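Local coordinates for five-membered-cyclitol-phosphate synthase (Streptomyces citricolor, PDB 6K96), which belongs to the myo-inositol-1-phosphate synthase family and binds nicotinamide-adenine-dinucleotide in a Rossmann-type domain, at residues F172-A185 and G316-A330. Residues are numbered along the deposited sequence; the frame is centred on the assembly and turned at random.
With NAD (nicotinamide-adenine-dinucleotide), chain G.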
loop_
_atom_site.group_PDB
_atom_site.type_symbol
_atom_site.label_atom_id
_atom_site.label_comp_id
_atom_site.label_asym_id
_atom_site.label_seq_id
_atom_site.Cartn_x
_atom_site.Cartn_y
_atom_site.Cartn_z
ATOM N N PHE B 172 -7.613 46.926 -11.892
ATOM C CA PHE B 172 -6.361 46.617 -11.147
ATOM C C PHE B 172 -5.135 46.960 -12.008
ATOM O O PHE B 172 -4.237 47.638 -11.491
ATOM C CB PHE B 172 -6.326 45.152 -10.699
ATOM C CG PHE B 172 -6.919 44.853 -9.344
ATOM C CD1 PHE B 172 -6.156 44.941 -8.205
ATOM C CD2 PHE B 172 -8.235 44.445 -9.219
ATOM C CE1 PHE B 172 -6.697 44.671 -6.963
ATOM C CE2 PHE B 172 -8.782 44.149 -7.980
ATOM C CZ PHE B 172 -8.011 44.273 -6.850
ATOM N N GLU B 173 -5.057 46.452 -13.247
ATOM C CA GLU B 173 -3.929 46.696 -14.206
ATOM C C GLU B 173 -3.640 48.202 -14.236
ATOM O O GLU B 173 -2.489 48.584 -13.945
ATOM C CB GLU B 173 -4.257 46.310 -15.660
ATOM C CG GLU B 173 -3.902 44.887 -16.113
ATOM C CD GLU B 173 -4.390 44.511 -17.527
ATOM O OE1 GLU B 173 -4.623 45.440 -18.356
ATOM O OE2 GLU B 173 -4.570 43.294 -17.817
ATOM N N LYS B 174 -4.670 49.006 -14.546
ATOM C CA LYS B 174 -4.600 50.477 -14.817
ATOM C C LYS B 174 -4.264 51.247 -13.526
ATOM O O LYS B 174 -3.659 52.318 -13.636
ATOM C CB LYS B 174 -5.903 50.961 -15.477
ATOM C CG LYS B 174 -6.283 52.408 -15.204
ATOM C CD LYS B 174 -7.056 53.086 -16.331
ATOM C CE LYS B 174 -7.244 54.578 -16.101
ATOM N NZ LYS B 174 -8.552 55.067 -16.604
ATOM N N ALA B 175 -4.603 50.719 -12.351
ATOM C CA ALA B 175 -4.402 51.383 -11.039
ATOM C C ALA B 175 -2.992 51.133 -10.476
ATOM O O ALA B 175 -2.745 51.571 -9.340
ATOM C CB ALA B 175 -5.454 50.901 -10.070
ATOM N N GLY B 176 -2.123 50.453 -11.233
ATOM C CA GLY B 176 -0.787 50.005 -10.780
ATOM C C GLY B 176 -0.833 48.999 -9.632
ATOM O O GLY B 176 0.109 48.991 -8.854
ATOM N N VAL B 177 -1.876 48.181 -9.530
ATOM C CA VAL B 177 -2.102 47.275 -8.367
ATOM C C VAL B 177 -2.079 45.844 -8.893
ATOM O O VAL B 177 -2.750 45.544 -9.894
ATOM C CB VAL B 177 -3.421 47.571 -7.617
ATOM C CG1 VAL B 177 -3.690 46.572 -6.511
ATOM C CG2 VAL B 177 -3.464 48.973 -7.039
ATOM N N PRO B 178 -1.309 44.928 -8.232
ATOM C CA PRO B 178 -1.256 43.526 -8.626
ATOM C C PRO B 178 -2.541 42.815 -8.203
ATOM O O PRO B 178 -3.037 43.058 -7.118
ATOM C CB PRO B 178 -0.045 42.939 -7.882
ATOM C CG PRO B 178 0.605 44.099 -7.154
ATOM C CD PRO B 178 -0.451 45.186 -7.062
ATOM N N LEU B 179 -3.022 41.940 -9.082
ATOM C CA LEU B 179 -4.164 41.026 -8.828
ATOM C C LEU B 179 -3.714 39.608 -9.209
ATOM O O LEU B 179 -3.459 39.360 -10.404
ATOM C CB LEU B 179 -5.379 41.497 -9.647
ATOM C CG LEU B 179 -6.650 40.638 -9.552
ATOM C CD1 LEU B 179 -7.322 40.771 -8.187
ATOM C CD2 LEU B 179 -7.649 41.010 -10.648
ATOM N N ILE B 180 -3.619 38.710 -8.230
ATOM C CA ILE B 180 -2.961 37.380 -8.395
ATOM C C ILE B 180 -4.002 36.298 -8.148
ATOM O O ILE B 180 -4.505 36.192 -7.021
ATOM C CB ILE B 180 -1.741 37.261 -7.460
ATOM C CG1 ILE B 180 -0.823 38.479 -7.623
ATOM C CG2 ILE B 180 -1.006 35.944 -7.664
ATOM C CD1 ILE B 180 -0.255 38.674 -9.015
ATOM N N GLY B 181 -4.307 35.538 -9.185
ATOM C CA GLY B 181 -5.382 34.549 -9.135
ATOM C C GLY B 181 -5.600 33.918 -10.494
ATOM O O GLY B 181 -4.980 34.359 -11.445
ATOM N N ASP B 182 -6.432 32.868 -10.531
ATOM C CA ASP B 182 -7.149 32.396 -9.345
ATOM C C ASP B 182 -6.838 30.921 -9.007
ATOM O O ASP B 182 -6.433 30.160 -9.882
ATOM C CB ASP B 182 -8.666 32.516 -9.535
ATOM C CG ASP B 182 -9.101 33.895 -9.965
ATOM O OD1 ASP B 182 -8.678 34.851 -9.308
ATOM O OD2 ASP B 182 -9.798 34.002 -10.983
ATOM N N ASP B 183 -7.039 30.555 -7.746
ATOM C CA ASP B 183 -7.187 29.154 -7.269
ATOM C C ASP B 183 -5.820 28.490 -7.082
ATOM O O ASP B 183 -5.263 28.103 -8.131
ATOM C CB ASP B 183 -8.056 28.353 -8.237
ATOM C CG ASP B 183 -8.612 27.091 -7.620
ATOM O OD1 ASP B 183 -8.410 26.883 -6.388
ATOM O OD2 ASP B 183 -9.266 26.329 -8.372
ATOM N N LEU B 184 -5.361 28.325 -5.825
ATOM C CA LEU B 184 -4.049 27.656 -5.508
ATOM C C LEU B 184 -3.997 26.255 -6.103
ATOM O O LEU B 184 -4.913 25.447 -5.792
ATOM C CB LEU B 184 -3.814 27.493 -4.007
ATOM C CG LEU B 184 -3.867 28.752 -3.166
ATOM C CD1 LEU B 184 -3.414 28.425 -1.757
ATOM C CD2 LEU B 184 -3.034 29.858 -3.784
ATOM N N ALA B 185 -2.931 25.963 -6.855
ATOM C CA ALA B 185 -2.471 24.581 -7.161
ATOM C C ALA B 185 -1.576 24.066 -6.020
ATOM O O ALA B 185 -0.464 24.607 -5.816
ATOM C CB ALA B 185 -1.737 24.604 -8.465
ATOM N N GLY B 316 1.407 46.307 -11.904
ATOM C CA GLY B 316 0.002 45.986 -11.608
ATOM C C GLY B 316 -0.521 44.919 -12.559
ATOM O O GLY B 316 0.156 44.599 -13.563
ATOM N N GLY B 317 -1.719 44.423 -12.273
ATOM C CA GLY B 317 -2.332 43.341 -13.046
ATOM C C GLY B 317 -1.775 41.998 -12.620
ATOM O O GLY B 317 -1.275 41.855 -11.489
ATOM N N PHE B 318 -1.912 41.035 -13.516
ATOM C CA PHE B 318 -1.496 39.637 -13.278
ATOM C C PHE B 318 0.014 39.511 -13.550
ATOM O O PHE B 318 0.513 40.087 -14.536
ATOM C CB PHE B 318 -2.341 38.687 -14.130
ATOM C CG PHE B 318 -1.992 37.254 -13.849
ATOM C CD1 PHE B 318 -2.329 36.681 -12.639
ATOM C CD2 PHE B 318 -1.249 36.518 -14.761
ATOM C CE1 PHE B 318 -1.971 35.365 -12.373
ATOM C CE2 PHE B 318 -0.876 35.210 -14.486
ATOM C CZ PHE B 318 -1.261 34.628 -13.306
ATOM N N SER B 319 0.732 38.801 -12.678
ATOM C CA SER B 319 2.153 38.450 -12.927
ATOM C C SER B 319 2.201 37.027 -13.481
ATOM O O SER B 319 1.527 36.123 -12.905
ATOM C CB SER B 319 3.045 38.590 -11.728
ATOM O OG SER B 319 4.341 38.098 -12.056
ATOM N N ALA B 320 2.980 36.833 -14.543
ATOM C CA ALA B 320 3.171 35.498 -15.134
ATOM C C ALA B 320 3.993 34.605 -14.169
ATOM O O ALA B 320 3.885 33.387 -14.262
ATOM C CB ALA B 320 3.774 35.661 -16.501
ATOM N N ALA B 321 4.726 35.165 -13.207
ATOM C CA ALA B 321 5.492 34.359 -12.233
ATOM C C ALA B 321 4.536 33.515 -11.398
ATOM O O ALA B 321 4.995 32.652 -10.682
ATOM C CB ALA B 321 6.309 35.241 -11.319
ATOM N N ALA B 322 3.243 33.831 -11.387
ATOM C CA ALA B 322 2.272 33.167 -10.485
ATOM C C ALA B 322 1.719 31.918 -11.150
ATOM O O ALA B 322 0.983 31.183 -10.478
ATOM C CB ALA B 322 1.166 34.109 -10.139
ATOM N N VAL B 323 2.052 31.670 -12.411
ATOM C CA VAL B 323 1.250 30.729 -13.248
ATOM C C VAL B 323 1.408 29.298 -12.713
ATOM O O VAL B 323 0.393 28.569 -12.546
ATOM C CB VAL B 323 1.581 30.904 -14.741
ATOM C CG1 VAL B 323 1.038 29.787 -15.605
ATOM C CG2 VAL B 323 1.090 32.236 -15.247
ATOM N N LYS B 324 2.614 28.856 -12.418
ATOM C CA LYS B 324 2.811 27.418 -12.106
ATOM C C LYS B 324 2.107 27.048 -10.795
ATOM O O LYS B 324 1.861 25.833 -10.618
ATOM C CB LYS B 324 4.293 27.053 -12.081
ATOM C CG LYS B 324 4.906 26.946 -13.467
ATOM C CD LYS B 324 6.063 25.956 -13.591
ATOM C CE LYS B 324 6.327 25.611 -15.052
ATOM N NZ LYS B 324 7.714 25.149 -15.316
ATOM N N VAL B 325 1.782 28.020 -9.923
ATOM C CA VAL B 325 1.191 27.687 -8.595
ATOM C C VAL B 325 -0.317 28.004 -8.544
ATOM O O VAL B 325 -0.874 28.030 -7.420
ATOM C CB VAL B 325 1.979 28.355 -7.461
ATOM C CG1 VAL B 325 3.412 27.874 -7.427
ATOM C CG2 VAL B 325 1.924 29.858 -7.543
ATOM N N LEU B 326 -0.970 28.168 -9.704
ATOM C CA LEU B 326 -2.415 28.516 -9.796
ATOM C C LEU B 326 -3.097 27.493 -10.699
ATOM O O LEU B 326 -2.486 27.123 -11.736
ATOM C CB LEU B 326 -2.576 29.917 -10.388
ATOM C CG LEU B 326 -2.316 31.083 -9.442
ATOM C CD1 LEU B 326 -2.409 32.401 -10.174
ATOM C CD2 LEU B 326 -3.249 31.087 -8.258
ATOM N N LYS B 327 -4.334 27.098 -10.369
ATOM C CA LYS B 327 -5.177 26.287 -11.297
ATOM C C LYS B 327 -5.730 27.172 -12.427
ATOM O O LYS B 327 -5.756 26.681 -13.556
ATOM C CB LYS B 327 -6.243 25.495 -10.535
ATOM C CG LYS B 327 -5.647 24.471 -9.585
ATOM C CD LYS B 327 -6.152 23.047 -9.686
ATOM C CE LYS B 327 -7.006 22.653 -8.502
ATOM N NZ LYS B 327 -8.311 23.347 -8.554
ATOM N N SER B 328 -6.074 28.437 -12.166
ATOM C CA SER B 328 -6.915 29.268 -13.068
ATOM C C SER B 328 -6.339 30.671 -13.188
ATOM O O SER B 328 -6.957 31.658 -12.801
ATOM C CB SER B 328 -8.334 29.296 -12.541
ATOM O OG SER B 328 -8.819 27.970 -12.293
ATOM N N PRO B 329 -5.106 30.806 -13.711
ATOM C CA PRO B 329 -4.433 32.086 -13.744
ATOM C C PRO B 329 -5.174 32.918 -14.769
ATOM O O PRO B 329 -5.639 32.318 -15.711
ATOM C CB PRO B 329 -3.031 31.775 -14.295
ATOM C CG PRO B 329 -3.241 30.519 -15.110
ATOM C CD PRO B 329 -4.284 29.742 -14.320
ATOM N N ALA B 330 -5.205 34.233 -14.579
ATOM C CA ALA B 330 -5.689 35.178 -15.582
ATOM C C ALA B 330 -5.005 34.859 -16.917
ATOM O O ALA B 330 -3.751 34.749 -16.946
ATOM C CB ALA B 330 -5.422 36.573 -15.084
HETATM P PA NAD G . -10.440 27.286 6.501
HETATM O O1A NAD G . -11.807 26.719 6.475
HETATM O O2A NAD G . -9.503 26.675 7.506
HETATM O O5B NAD G . -10.378 28.860 6.582
HETATM C C5B NAD G . -11.622 29.532 6.277
HETATM C C4B NAD G . -11.758 30.739 7.167
HETATM O O4B NAD G . -12.644 31.761 6.601
HETATM C C3B NAD G . -12.350 30.406 8.540
HETATM O O3B NAD G . -11.606 31.104 9.531
HETATM C C2B NAD G . -13.757 30.986 8.430
HETATM O O2B NAD G . -14.201 31.088 9.752
HETATM C C1B NAD G . -13.415 32.276 7.677
HETATM N N9A NAD G . -14.509 33.038 7.108
HETATM C C8A NAD G . -15.694 32.490 6.682
HETATM N N7A NAD G . -16.492 33.366 6.114
HETATM C C5A NAD G . -15.781 34.561 6.134
HETATM C C6A NAD G . -16.106 35.850 5.667
HETATM N N6A NAD G . -17.250 36.124 5.050
HETATM N N1A NAD G . -15.167 36.827 5.797
HETATM C C2A NAD G . -14.018 36.509 6.422
HETATM N N3A NAD G . -13.621 35.337 6.914
HETATM C C4A NAD G . -14.548 34.377 6.734
HETATM O O3 NAD G . -9.820 27.075 5.056
HETATM P PN NAD G . -8.292 26.814 4.626
HETATM O O1N NAD G . -7.469 27.892 5.219
HETATM O O2N NAD G . -8.093 25.356 4.905
HETATM O O5D NAD G . -8.394 27.066 3.036
HETATM C C5D NAD G . -8.825 28.414 2.582
HETATM C C4D NAD G . -9.199 28.356 1.130
HETATM O O4D NAD G . -8.064 28.018 0.301
HETATM C C3D NAD G . -10.283 27.309 0.834
HETATM O O3D NAD G . -11.129 27.849 -0.157
HETATM C C2D NAD G . -9.495 26.188 0.161
HETATM O O2D NAD G . -10.194 25.402 -0.785
HETATM C C1D NAD G . -8.456 26.990 -0.620
HETATM N N1N NAD G . -7.338 26.091 -1.040
HETATM C C2N NAD G . -6.713 25.248 -0.060
HETATM C C3N NAD G . -5.809 24.264 -0.423
HETATM C C7N NAD G . -5.162 23.443 0.677
HETATM O O7N NAD G . -5.350 23.742 1.849
HETATM N N7N NAD G . -4.411 22.402 0.325
HETATM C C4N NAD G . -5.557 24.095 -1.784
HETATM C C5N NAD G . -6.029 25.026 -2.702
HETATM C C6N NAD G . -6.980 25.957 -2.328
HETATM O O HOH W 1 -2.619 41.813 -16.161
#
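Lys-327 and Asp-183 meet twice: the backbone N of Lys-327 gives a nearly straight hydrogen bond to Asp-183 O (2.6 Å, 167°), and its NZ reaches Asp-183 OD2 at 3.1 Å in a salt bridge. The lysine chain, bent from chi2 onward, curls back to bring the ammonium over the carboxylate plane. With Ala-185 N bonded to Val-325 O, the backbone bond makes an antiparallel bridge round the non-hydrogen-bonded pair Leu-184/Leu-326, while Asp-182 and Ser-328 exchange two backbone bonds. The peptide between Gly-181 and Asp-182 is cis, and Gly-181 O takes the N-H of Ala-330 in its carbonyl plane. Phe-318, with CG anti to the backbone N (chi1 -177°), brings CE1 to 3.3 Å from that same oxygen; Ala-330 N lies over the ring centre. Ile-180 CG2 packs on Ala-322 CB at 3.8 Å. At the other end Gly-317 gives its N-H to Val-177 O (2.8 Å) and accepts from Leu-179 N, a single parallel bridge to Pro-178, while one water joins Glu-173 OE2 to Phe-318 N. Asp-182 OD2 makes a salt bridge with Arg-164 and accepts from Val-162 N; OD1 accepts from Asn-156 ND2 and Ala-163 N. Leu-184 CB lies 3.6 Å from C5N of nicotinamide-adenine-dinucleotide, in the wall of its pocket. Residues 317-319 flank strand 179-180, an edge strand of the parallel sheet within this chain, paired with strand 153-156; the loop turns off through the 3-10 segment 320-322 and returns, reversed, as 325-330 beside 181-185. Leu-184 and Val-325 rest on helix 292-313, Ala-321 and Val-323 on helix 338-353.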